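Local coordinates for hypothetical Membrane Spanning Protein (Bacillus cereus, PDB 2FB5) that catalyses the condensation of two ATP molecules into the second messenger cyclic di-AMP and is needed for efficient spore formation, at residues E12-K15 / I16-K19. Numbering follows the deposited sequence.
Sequences EELK and IQTK
Glu12 O accepts the backbone N-H of Ile16, and the same i to i+4 step joins Glu13 to Gln17, Leu14 to Thr18 and Lys15 to Lys19, so residues 12-15 and 16-19 are successive turns of the long helix 4-35. Leu14 O is gripped twice: Thr18 N, 2.9 Å from Leu14 O, binds from one face of its carbonyl plane, and Thr18 OG1, 2.8 Å from Leu14 O, from the opposite face. The threonine's chi1 of -53° turns the hydroxyl back beside its own N and over the preceding turn, a common hydroxyl-to-carbonyl i-4 bond of helical threonines. The Gln17 amide adds a weak, bent bond, NE2 to Glu13 O, 3.3 Å, while CD2 of Leu14 packs against NE2 of Gln17 at 3.8 Å. On another face, Glu13 and Ile16 run side by side in the same direction, the carboxylate meeting the methyl CD1 of Ile16, with Glu13 OE2 3.7 Å from CD1. Lys15, its CG anti to the backbone N (chi1 -174°) and its chain bent at chi3, turns back to Glu12, where Lys15 NZ forms a 3.0 Å salt bridge on the syn side of OE2. The other oxygen of that buried carboxylate, OE1, takes a hydrogen bond from N of Ala4, probably a cloning remnant, of the second subunit, a bond that belongs to this construct and crystal form. Leu14, Lys15 and Thr18 also touch helix 47-70, the partner in the N-terminal helical hairpin. Lys19 NZ lies 5.9 Å from Lys15 NZ, and the neighbouring Glu12 probably eases this like-charge approach. Within the helix, then, the Glu12-Lys15 salt bridge and the doubly used Leu14 carbonyl add side-chain bonds to the backbone ones, bracing these two turns.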
loop_
_atom_site.group_PDB
_atom_site.type_symbol
_atom_site.label_atom_id
_atom_site.label_comp_id
_atom_site.label_asym_id
_atom_site.label_seq_id
_atom_site.Cartn_x
_atom_site.Cartn_y
_atom_site.Cartn_z
ATOM N N GLU A 12 -7.453 -8.877 -3.701
ATOM C CA GLU A 12 -6.825 -9.925 -2.900
ATOM C C GLU A 12 -7.735 -11.141 -2.752
ATOM O O GLU A 12 -7.254 -12.269 -2.734
ATOM C CB GLU A 12 -6.398 -9.392 -1.524
ATOM C CG GLU A 12 -5.138 -8.563 -1.563
ATOM C CD GLU A 12 -3.901 -9.413 -1.811
ATOM O OE1 GLU A 12 -3.648 -10.362 -1.027
ATOM O OE2 GLU A 12 -3.196 -9.132 -2.793
ATOM N N GLU A 13 -9.043 -10.921 -2.684
ATOM C CA GLU A 13 -9.970 -12.046 -2.595
ATOM C C GLU A 13 -10.085 -12.829 -3.909
ATOM O O GLU A 13 -10.283 -14.044 -3.886
ATOM C CB GLU A 13 -11.358 -11.604 -2.128
ATOM C CG GLU A 13 -11.438 -11.298 -0.636
ATOM C CD GLU A 13 -11.107 -12.495 0.278
ATOM O OE1 GLU A 13 -11.431 -13.669 -0.089
ATOM O OE2 GLU A 13 -10.533 -12.244 1.374
ATOM N N LEU A 14 -9.976 -12.129 -5.039
ATOM C CA LEU A 14 -9.942 -12.779 -6.356
ATOM C C LEU A 14 -8.699 -13.651 -6.519
ATOM O O LEU A 14 -8.772 -14.743 -7.119
ATOM C CB LEU A 14 -10.004 -11.743 -7.481
ATOM C CG LEU A 14 -11.359 -11.033 -7.622
ATOM C CD1 LEU A 14 -11.286 -9.949 -8.694
ATOM C CD2 LEU A 14 -12.467 -12.029 -7.937
ATOM N N LYS A 15 -7.576 -13.154 -5.995
ATOM C CA LYS A 15 -6.313 -13.891 -5.953
ATOM C C LYS A 15 -6.462 -15.177 -5.144
ATOM O O LYS A 15 -6.024 -16.244 -5.576
ATOM C CB LYS A 15 -5.194 -13.009 -5.381
ATOM C CG LYS A 15 -3.793 -13.642 -5.430
ATOM C CD LYS A 15 -2.676 -12.582 -5.496
ATOM C CE LYS A 15 -2.389 -11.967 -4.138
ATOM N NZ LYS A 15 -1.341 -10.933 -4.268
ATOM N N ILE A 16 -7.094 -15.066 -3.974
ATOM C CA ILE A 16 -7.395 -16.218 -3.128
ATOM C C ILE A 16 -8.251 -17.240 -3.876
ATOM O O ILE A 16 -7.938 -18.427 -3.873
ATOM C CB ILE A 16 -8.083 -15.776 -1.811
ATOM C CG1 ILE A 16 -7.071 -15.125 -0.869
ATOM C CG2 ILE A 16 -8.809 -16.955 -1.126
ATOM C CD1 ILE A 16 -7.725 -14.418 0.355
ATOM N N GLN A 17 -9.322 -16.785 -4.514
ATOM C CA GLN A 17 -10.167 -17.671 -5.331
ATOM C C GLN A 17 -9.404 -18.362 -6.454
ATOM O O GLN A 17 -9.643 -19.534 -6.739
ATOM C CB GLN A 17 -11.324 -16.894 -5.931
ATOM C CG GLN A 17 -12.388 -16.487 -4.925
ATOM C CD GLN A 17 -13.351 -15.497 -5.548
ATOM O OE1 GLN A 17 -14.013 -15.804 -6.538
ATOM N NE2 GLN A 17 -13.392 -14.285 -5.009
ATOM N N THR A 18 -8.506 -17.630 -7.109
ATOM C CA THR A 18 -7.679 -18.210 -8.165
ATOM C C THR A 18 -6.786 -19.333 -7.606
ATOM O O THR A 18 -6.736 -20.430 -8.167
ATOM C CB THR A 18 -6.838 -17.133 -8.860
ATOM O OG1 THR A 18 -7.701 -16.079 -9.299
ATOM C CG2 THR A 18 -6.107 -17.721 -10.069
ATOM N N LYS A 19 -6.128 -19.066 -6.479
ATOM C CA LYS A 19 -5.267 -20.055 -5.825
ATOM C C LYS A 19 -6.065 -21.289 -5.426
ATOM O O LYS A 19 -5.589 -22.414 -5.589
ATOM C CB LYS A 19 -4.593 -19.471 -4.582
ATOM C CG LYS A 19 -3.505 -18.430 -4.849
ATOM C CD LYS A 19 -3.003 -17.944 -3.498
ATOM C CE LYS A 19 -1.898 -16.948 -3.609
ATOM N NZ LYS A 19 -1.487 -16.498 -2.241
#